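Local atomic coordinates of anthrone oxidase-like protein (Streptomyces ambofaciens, PDB entry 5F9P), a protein that acts as a C-C bond-cleaving oxygenase in atypical angucycline biosynthesis, in the oxidative opening of ring B. Residues G25-E30 and E88-I93; G56-I61 and I175-W180; P144-L149 and R156-L161. One frame throughout, in Å; residues are numbered along the deposited sequence.

Contact 1: residues G25-E30 and E88-I93; sequences GKLIEE and EITTSI
I89 holds CG1 between its backbone N and carbonyl carbon (chi1 54°) and extends straight from there (chi2 179°), which carries CD1 onto helix 21-37 where K26 and L27 follow each other. CD1 comes to rest against the start of the L27 backbone, 3.8 Å from L27 N, and beside L27 CG at 3.9 Å. The side chains of L27 and I89 slide past each other in opposite directions. K26 flanks the same isoleucine on its solvent side. The lysine leaves the helix with CG anti to the backbone N (chi1 -176°) and then bends twice, so that CG packs on I89 CD1 and, further out, CE lies 3.8 Å from I89 CG2. T90 meets L27 nearly at a right angle: its methyl CG2 sits in front of the leucine's fork, 3.7 Å from L27 CD2 and 3.9 Å from L27 CD1. The hydroxyl OG1 of T90 is hydrogen-bonded to F86 O at the end of helix 76-88, leaving the methyl for the apolar contact. L27 also touches F16, T57 and F86. Just beyond, T91 and S92 both face T17 in a classic beta bulge as strand 92-105 begins. The arrangement is a helix packed outside the antiparallel barrel of the dimeric alpha-beta barrel superfamily, here closed within one chain, and against the turn entering one strand.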
loop_
_atom_site.group_PDB
_atom_site.type_symbol
_atom_site.label_atom_id
_atom_site.label_comp_id
_atom_site.label_asym_id
_atom_site.label_seq_id
_atom_site.Cartn_x
_atom_site.Cartn_y
_atom_site.Cartn_z
ATOM N N GLY A 25 -11.478 -11.752 7.401
ATOM C CA GLY A 25 -12.685 -11.001 7.703
ATOM C C GLY A 25 -12.579 -10.306 9.052
ATOM O O GLY A 25 -13.032 -9.154 9.233
ATOM N N LYS A 26 -11.986 -11.010 10.009
ATOM C CA LYS A 26 -11.794 -10.472 11.354
ATOM C C LYS A 26 -10.804 -9.312 11.352
ATOM O O LYS A 26 -11.023 -8.306 12.023
ATOM C CB LYS A 26 -11.336 -11.571 12.320
ATOM C CG LYS A 26 -11.216 -11.096 13.768
ATOM C CD LYS A 26 -11.768 -12.130 14.742
ATOM C CE LYS A 26 -11.181 -13.515 14.460
ATOM N NZ LYS A 26 -11.571 -14.538 15.484
ATOM N N LEU A 27 -9.718 -9.459 10.595
ATOM C CA LEU A 27 -8.775 -8.363 10.390
ATOM C C LEU A 27 -9.481 -7.122 9.842
ATOM O O LEU A 27 -9.275 -6.018 10.334
ATOM C CB LEU A 27 -7.692 -8.773 9.396
ATOM C CG LEU A 27 -6.385 -9.327 9.955
ATOM C CD1 LEU A 27 -5.561 -9.906 8.818
ATOM C CD2 LEU A 27 -5.625 -8.210 10.676
ATOM N N ILE A 28 -10.295 -7.313 8.809
ATOM C CA ILE A 28 -10.993 -6.200 8.188
ATOM C C ILE A 28 -11.859 -5.479 9.210
ATOM O O ILE A 28 -11.878 -4.257 9.271
ATOM C CB ILE A 28 -11.865 -6.664 7.017
ATOM C CG1 ILE A 28 -10.980 -7.069 5.835
ATOM C CG2 ILE A 28 -12.805 -5.549 6.581
ATOM C CD1 ILE A 28 -10.162 -5.936 5.291
ATOM N N GLU A 29 -12.582 -6.252 10.012
ATOM C CA GLU A 29 -13.484 -5.686 11.007
ATOM C C GLU A 29 -12.743 -4.919 12.097
ATOM O O GLU A 29 -13.175 -3.842 12.489
ATOM C CB GLU A 29 -14.347 -6.786 11.626
ATOM C CG GLU A 29 -15.092 -6.346 12.859
ATOM C CD GLU A 29 -15.913 -7.470 13.472
ATOM O OE1 GLU A 29 -15.600 -8.657 13.212
ATOM O OE2 GLU A 29 -16.876 -7.160 14.205
ATOM N N GLU A 30 -11.642 -5.477 12.598
ATOM C CA GLU A 30 -10.827 -4.784 13.598
ATOM C C GLU A 30 -10.177 -3.520 13.035
ATOM O O GLU A 30 -10.132 -2.494 13.705
ATOM C CB GLU A 30 -9.751 -5.704 14.193
ATOM C CG GLU A 30 -10.305 -6.923 14.948
ATOM C CD GLU A 30 -11.118 -6.541 16.177
ATOM O OE1 GLU A 30 -10.787 -5.525 16.833
ATOM O OE2 GLU A 30 -12.089 -7.265 16.492
ATOM N N GLU A 88 -2.830 -12.158 17.123
ATOM C CA GLU A 88 -3.509 -13.448 17.222
ATOM C C GLU A 88 -4.170 -13.908 15.919
ATOM O O GLU A 88 -4.444 -15.093 15.742
ATOM C CB GLU A 88 -4.537 -13.406 18.355
ATOM C CG GLU A 88 -3.905 -13.057 19.685
ATOM C CD GLU A 88 -4.912 -12.786 20.773
ATOM O OE1 GLU A 88 -6.137 -12.822 20.488
ATOM O OE2 GLU A 88 -4.467 -12.536 21.917
ATOM N N ILE A 89 -4.428 -12.989 14.998
ATOM C CA ILE A 89 -5.083 -13.382 13.749
ATOM C C ILE A 89 -4.233 -13.175 12.492
ATOM O O ILE A 89 -4.753 -13.193 11.375
ATOM C CB ILE A 89 -6.422 -12.669 13.579
ATOM C CG1 ILE A 89 -6.233 -11.151 13.709
ATOM C CG2 ILE A 89 -7.409 -13.174 14.615
ATOM C CD1 ILE A 89 -7.515 -10.376 13.525
ATOM N N THR A 90 -2.935 -12.978 12.682
ATOM C CA THR A 90 -2.015 -12.758 11.568
ATOM C C THR A 90 -0.822 -13.702 11.622
ATOM O O THR A 90 -0.464 -14.224 12.680
ATOM C CB THR A 90 -1.474 -11.307 11.547
ATOM O OG1 THR A 90 -0.815 -11.022 12.786
ATOM C CG2 THR A 90 -2.602 -10.306 11.337
ATOM N N THR A 91 -0.207 -13.920 10.468
ATOM C CA THR A 91 1.028 -14.672 10.406
ATOM C C THR A 91 2.198 -13.701 10.355
ATOM O O THR A 91 3.331 -14.060 10.675
ATOM C CB THR A 91 1.048 -15.590 9.178
ATOM O OG1 THR A 91 0.643 -14.834 8.029
ATOM C CG2 THR A 91 0.080 -16.777 9.382
ATOM N N SER A 92 1.920 -12.469 9.944
ATOM C CA SER A 92 2.915 -11.401 10.019
ATOM C C SER A 92 2.280 -10.008 10.035
ATOM O O SER A 92 1.144 -9.806 9.580
ATOM C CB SER A 92 3.917 -11.488 8.862
ATOM O OG SER A 92 3.327 -11.067 7.638
ATOM N N ILE A 93 3.046 -9.053 10.547
ATOM C CA ILE A 93 2.645 -7.659 10.630
ATOM C C ILE A 93 3.831 -6.798 10.223
ATOM O O ILE A 93 4.926 -6.942 10.775
ATOM C CB ILE A 93 2.282 -7.293 12.073
ATOM C CG1 ILE A 93 1.016 -8.027 12.517
ATOM C CG2 ILE A 93 2.151 -5.776 12.227
ATOM C CD1 ILE A 93 0.800 -7.982 14.030
#

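Contact 2: residues G56-I61 and I175-W180; sequences GTLNFI and ISYSQW
F60 presents its edge to the face of Y177 in a T-shaped pair, with ring planes 60° apart and centroids separated by 5.2 Å. The leading atom is F60 CD2, which stands above the Y177 ring, displaced from its centre toward the rim, and lies 3.9 Å from Y177 CE2. L58, two residues earlier on the same strand, comes to the tyrosine from another direction: its CD2 lies near the ring plane, at the edge, 4.4 Å from Y177 CE2. Strands 56-63 and 172-180 are not neighbours in the eight-stranded antiparallel sheet. They face each other across the inside of the closed barrel, their nearest CA atoms, those of F60 and Y177, 10.2 Å apart, so the side chains have to span the interior. Both aromatics do so with CG anti to the backbone N (chi1 -168° for F60 and 177° for Y177). I115 touches both rings, and the buried OH of Y177 is satisfied by H49 NE2. On the other face of strand 172-180, W180 NE1 donates to S178 OG over 2.9 Å, the oxygen somewhat out of the indole plane; that indole meets the rings of W186 and Y189.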
loop_
_atom_site.group_PDB
_atom_site.type_symbol
_atom_site.label_atom_id
_atom_site.label_comp_id
_atom_site.label_asym_id
_atom_site.label_seq_id
_atom_site.Cartn_x
_atom_site.Cartn_y
_atom_site.Cartn_z
ATOM N N GLY A 56 -4.933 -11.721 3.584
ATOM C CA GLY A 56 -4.247 -10.673 4.305
ATOM C C GLY A 56 -4.970 -9.375 4.039
ATOM O O GLY A 56 -5.948 -9.369 3.304
ATOM N N THR A 57 -4.483 -8.289 4.628
ATOM C CA THR A 57 -5.067 -6.970 4.435
ATOM C C THR A 57 -3.968 -5.912 4.363
ATOM O O THR A 57 -2.806 -6.177 4.667
ATOM C CB THR A 57 -5.991 -6.586 5.614
ATOM O OG1 THR A 57 -5.231 -6.603 6.828
ATOM C CG2 THR A 57 -7.145 -7.558 5.731
ATOM N N LEU A 58 -4.359 -4.700 3.986
ATOM C CA LEU A 58 -3.427 -3.588 3.884
ATOM C C LEU A 58 -4.169 -2.306 4.211
ATOM O O LEU A 58 -5.246 -2.056 3.674
ATOM C CB LEU A 58 -2.835 -3.503 2.467
ATOM C CG LEU A 58 -1.981 -2.273 2.138
ATOM C CD1 LEU A 58 -0.676 -2.289 2.915
ATOM C CD2 LEU A 58 -1.709 -2.176 0.632
ATOM N N ASN A 59 -3.592 -1.503 5.107
ATOM C CA ASN A 59 -4.088 -0.157 5.360
ATOM C C ASN A 59 -3.125 0.874 4.784
ATOM O O ASN A 59 -1.936 0.895 5.126
ATOM C CB ASN A 59 -4.276 0.079 6.864
ATOM C CG ASN A 59 -5.451 0.983 7.165
ATOM O OD1 ASN A 59 -5.901 1.721 6.299
ATOM N ND2 ASN A 59 -5.973 0.911 8.396
ATOM N N PHE A 60 -3.639 1.718 3.897
ATOM C CA PHE A 60 -2.870 2.816 3.323
ATOM C C PHE A 60 -3.273 4.079 4.080
ATOM O O PHE A 60 -4.403 4.554 3.935
ATOM C CB PHE A 60 -3.216 2.946 1.844
ATOM C CG PHE A 60 -2.296 3.851 1.054
ATOM C CD1 PHE A 60 -2.269 5.222 1.287
ATOM C CD2 PHE A 60 -1.502 3.332 0.037
ATOM C CE1 PHE A 60 -1.448 6.055 0.535
ATOM C CE2 PHE A 60 -0.674 4.159 -0.725
ATOM C CZ PHE A 60 -0.648 5.520 -0.476
ATOM N N ILE A 61 -2.350 4.601 4.891
ATOM C CA ILE A 61 -2.653 5.637 5.887
ATOM C C ILE A 61 -1.826 6.906 5.694
ATOM O O ILE A 61 -0.608 6.838 5.483
ATOM C CB ILE A 61 -2.409 5.118 7.318
ATOM C CG1 ILE A 61 -3.162 3.794 7.536
ATOM C CG2 ILE A 61 -2.812 6.169 8.367
ATOM C CD1 ILE A 61 -2.901 3.137 8.892
ATOM N N ILE A 175 8.285 0.294 -2.566
ATOM C CA ILE A 175 6.962 -0.278 -2.746
ATOM C C ILE A 175 6.385 0.172 -4.056
ATOM O O ILE A 175 6.542 1.333 -4.453
ATOM C CB ILE A 175 6.005 0.141 -1.599
ATOM C CG1 ILE A 175 6.342 -0.640 -0.333
ATOM C CG2 ILE A 175 4.534 -0.069 -2.008
ATOM C CD1 ILE A 175 5.655 -0.117 0.910
ATOM N N SER A 176 5.735 -0.769 -4.732
ATOM C CA SER A 176 5.002 -0.500 -5.951
ATOM C C SER A 176 3.514 -0.677 -5.655
ATOM O O SER A 176 3.099 -1.748 -5.210
ATOM C CB SER A 176 5.418 -1.514 -7.024
ATOM O OG SER A 176 4.625 -1.355 -8.183
ATOM N N TYR A 177 2.714 0.351 -5.908
ATOM C CA TYR A 177 1.272 0.286 -5.635
ATOM C C TYR A 177 0.547 0.777 -6.885
ATOM O O TYR A 177 0.654 1.947 -7.239
ATOM C CB TYR A 177 0.944 1.169 -4.420
ATOM C CG TYR A 177 -0.521 1.286 -4.036
ATOM C CD1 TYR A 177 -1.369 2.155 -4.705
ATOM C CD2 TYR A 177 -1.046 0.540 -2.981
ATOM C CE1 TYR A 177 -2.713 2.274 -4.342
ATOM C CE2 TYR A 177 -2.373 0.650 -2.612
ATOM C CZ TYR A 177 -3.205 1.518 -3.292
ATOM O OH TYR A 177 -4.531 1.623 -2.914
ATOM N N SER A 178 -0.150 -0.124 -7.577
ATOM C CA SER A 178 -0.809 0.215 -8.832
ATOM C C SER A 178 -2.315 -0.096 -8.856
ATOM O O SER A 178 -2.799 -0.964 -8.124
ATOM C CB SER A 178 -0.096 -0.436 -10.033
ATOM O OG SER A 178 -0.060 -1.854 -9.969
ATOM N N GLN A 179 -3.037 0.627 -9.710
ATOM C CA GLN A 179 -4.478 0.459 -9.892
ATOM C C GLN A 179 -4.823 0.015 -11.317
ATOM O O GLN A 179 -4.267 0.536 -12.291
ATOM C CB GLN A 179 -5.204 1.773 -9.603
ATOM C CG GLN A 179 -4.995 2.306 -8.197
ATOM C CD GLN A 179 -5.625 3.673 -8.008
ATOM O OE1 GLN A 179 -5.601 4.509 -8.912
ATOM N NE2 GLN A 179 -6.206 3.900 -6.837
ATOM N N TRP A 180 -5.768 -0.920 -11.429
ATOM C CA TRP A 180 -6.120 -1.533 -12.702
ATOM C C TRP A 180 -7.651 -1.585 -12.882
ATOM O O TRP A 180 -8.394 -1.506 -11.899
ATOM C CB TRP A 180 -5.516 -2.943 -12.760
ATOM C CG TRP A 180 -4.013 -2.923 -12.706
ATOM C CD1 TRP A 180 -3.220 -2.841 -11.589
ATOM C CD2 TRP A 180 -3.130 -2.983 -13.824
ATOM N NE1 TRP A 180 -1.890 -2.846 -11.954
ATOM C CE2 TRP A 180 -1.810 -2.916 -13.323
ATOM C CE3 TRP A 180 -3.327 -3.073 -15.210
ATOM C CZ2 TRP A 180 -0.694 -2.946 -14.157
ATOM C CZ3 TRP A 180 -2.210 -3.101 -16.042
ATOM C CH2 TRP A 180 -0.913 -3.040 -15.507
#

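Contact 3: residues P144-L149 and R156-L161; sequences PGQAFL and RAHVVL
A loop with 3-10 turns, coming after helix 135-142, lies over the outer face of the barrel at strand 155-167, where Q146 and L149 meet H158. H158 has CG anti to its backbone N (chi1 -170°), which lifts the imidazole off the strand toward the loop. Q146 reaches it with an extended chain, and its NE2 stops 3.5 Å from H158 CE1, the amide plane turned 77° from the ring. This is a contact of approach and not a bond: NE2 donates to L142 O and is also hydrogen-bonded to a glycerol, probably from the crystallisation liquor. L149 adds the apolar part, its CD1 lying 3.9 Å from H158 ND1. The far nitrogen of the imidazole, H158 NE2, is hydrogen-bonded to S176 OG on the adjoining strand, which fixes how the ring is turned. In the loop itself, L149 N bonds to Q146 O at 3.0 Å, a turn in which both residues face the strand. Q146 further packs on A204 of helix 199-211, and L149 on L104. Where the strand begins, R156 and A157 face Q179 in a classic beta bulge. The helix-to-strand connection here folds back over the strand it leads into, outside the barrel of the antibiotic biosynthesis monooxygenase fold.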
loop_
_atom_site.group_PDB
_atom_site.type_symbol
_atom_site.label_atom_id
_atom_site.label_comp_id
_atom_site.label_asym_id
_atom_site.label_seq_id
_atom_site.Cartn_x
_atom_site.Cartn_y
_atom_site.Cartn_z
ATOM N N PRO A 144 9.956 6.449 -12.998
ATOM C CA PRO A 144 10.232 6.965 -14.352
ATOM C C PRO A 144 10.507 5.834 -15.336
ATOM O O PRO A 144 10.134 5.926 -16.501
ATOM C CB PRO A 144 11.495 7.814 -14.158
ATOM C CG PRO A 144 11.474 8.209 -12.711
ATOM C CD PRO A 144 10.815 7.073 -11.971
ATOM N N GLY A 145 11.147 4.770 -14.864
ATOM C CA GLY A 145 11.461 3.627 -15.710
ATOM C C GLY A 145 10.248 2.948 -16.327
ATOM O O GLY A 145 10.359 2.270 -17.359
ATOM N N GLN A 146 9.085 3.124 -15.705
ATOM C CA GLN A 146 7.871 2.473 -16.183
ATOM C C GLN A 146 6.814 3.428 -16.757
ATOM O O GLN A 146 5.608 3.198 -16.638
ATOM C CB GLN A 146 7.275 1.594 -15.086
ATOM C CG GLN A 146 8.250 0.520 -14.606
ATOM C CD GLN A 146 7.564 -0.583 -13.830
ATOM O OE1 GLN A 146 7.408 -1.697 -14.327
ATOM N NE2 GLN A 146 7.163 -0.284 -12.602
ATOM N N ALA A 147 7.271 4.495 -17.394
ATOM C CA ALA A 147 6.355 5.404 -18.065
ATOM C C ALA A 147 5.467 4.645 -19.061
ATOM O O ALA A 147 4.337 5.050 -19.320
ATOM C CB ALA A 147 7.132 6.524 -18.767
ATOM N N PHE A 148 5.963 3.536 -19.604
ATOM C CA PHE A 148 5.202 2.782 -20.601
ATOM C C PHE A 148 3.858 2.298 -20.056
ATOM O O PHE A 148 2.945 2.003 -20.823
ATOM C CB PHE A 148 5.991 1.559 -21.096
ATOM C CG PHE A 148 6.155 0.498 -20.045
ATOM C CD1 PHE A 148 7.243 0.520 -19.181
ATOM C CD2 PHE A 148 5.196 -0.495 -19.889
ATOM C CE1 PHE A 148 7.386 -0.449 -18.190
ATOM C CE2 PHE A 148 5.330 -1.461 -18.903
ATOM C CZ PHE A 148 6.426 -1.439 -18.049
ATOM N N LEU A 149 3.748 2.178 -18.734
ATOM C CA LEU A 149 2.536 1.628 -18.124
ATOM C C LEU A 149 1.291 2.405 -18.541
ATOM O O LEU A 149 0.233 1.822 -18.739
ATOM C CB LEU A 149 2.647 1.613 -16.599
ATOM C CG LEU A 149 3.496 0.536 -15.914
ATOM C CD1 LEU A 149 3.613 0.878 -14.437
ATOM C CD2 LEU A 149 2.894 -0.856 -16.122
ATOM N N ARG A 156 -4.519 2.007 -14.681
ATOM C CA ARG A 156 -5.057 3.294 -14.227
ATOM C C ARG A 156 -4.022 4.216 -13.598
ATOM O O ARG A 156 -3.982 5.412 -13.910
ATOM C CB ARG A 156 -6.208 3.082 -13.241
ATOM C CG ARG A 156 -7.416 2.396 -13.853
ATOM C CD ARG A 156 -8.516 2.213 -12.803
ATOM N NE ARG A 156 -9.725 1.679 -13.412
ATOM C CZ ARG A 156 -10.862 1.477 -12.762
ATOM N NH1 ARG A 156 -10.945 1.755 -11.460
ATOM N NH2 ARG A 156 -11.908 0.993 -13.418
ATOM N N ALA A 157 -3.200 3.675 -12.700
ATOM C CA ALA A 157 -2.262 4.515 -11.951
ATOM C C ALA A 157 -1.178 3.718 -11.239
ATOM O O ALA A 157 -1.330 2.510 -10.985
ATOM C CB ALA A 157 -3.025 5.408 -10.936
ATOM N N HIS A 158 -0.080 4.398 -10.924
ATOM C CA HIS A 158 1.048 3.765 -10.240
ATOM C C HIS A 158 1.662 4.725 -9.242
ATOM O O HIS A 158 2.018 5.862 -9.591
ATOM C CB HIS A 158 2.135 3.311 -11.229
ATOM C CG HIS A 158 3.201 2.454 -10.603
ATOM N ND1 HIS A 158 4.512 2.454 -11.037
ATOM C CD2 HIS A 158 3.144 1.560 -9.587
ATOM C CE1 HIS A 158 5.214 1.593 -10.318
ATOM N NE2 HIS A 158 4.409 1.037 -9.431
ATOM N N VAL A 159 1.778 4.261 -8.004
ATOM C CA VAL A 159 2.473 4.992 -6.952
ATOM C C VAL A 159 3.733 4.230 -6.552
ATOM O O VAL A 159 3.678 3.014 -6.312
ATOM C CB VAL A 159 1.579 5.142 -5.693
ATOM C CG1 VAL A 159 2.317 5.924 -4.615
ATOM C CG2 VAL A 159 0.240 5.819 -6.050
ATOM N N VAL A 160 4.862 4.927 -6.478
ATOM C CA VAL A 160 6.099 4.299 -6.007
ATOM C C VAL A 160 6.485 4.954 -4.705
ATOM O O VAL A 160 6.621 6.171 -4.640
ATOM C CB VAL A 160 7.263 4.456 -7.026
ATOM C CG1 VAL A 160 8.553 3.821 -6.494
ATOM C CG2 VAL A 160 6.878 3.851 -8.379
ATOM N N LEU A 161 6.655 4.154 -3.662
ATOM C CA LEU A 161 7.037 4.687 -2.363
ATOM C C LEU A 161 8.445 4.264 -1.974
ATOM O O LEU A 161 8.864 3.122 -2.219
ATOM C CB LEU A 161 6.062 4.216 -1.284
ATOM C CG LEU A 161 4.568 4.370 -1.573
ATOM C CD1 LEU A 161 3.742 3.742 -0.449
ATOM C CD2 LEU A 161 4.247 5.827 -1.690
#

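Overall arrangement
The three contacts lie on one closed sheet. Contact 2 is in its interior, close to the centre of the chain, and is buried and mainly aromatic; contacts 1 and 3 pack outer elements onto the barrel on opposite sides of that centre, their own centres 30 Å apart. Contact 1 is aliphatic and partly open to solvent, whereas contact 3 is buried but brings polar groups together. Contact 1 meets contact 2 through T57, whose CG2 lies 3.5 Å from I28 CD1. Contacts 2 and 3 share neighbouring strands: Y177 O accepts a probable hydrogen bond from V159 N at 2.7 Å; the Y177 ring points into the barrel, while the neighbouring H158 points out.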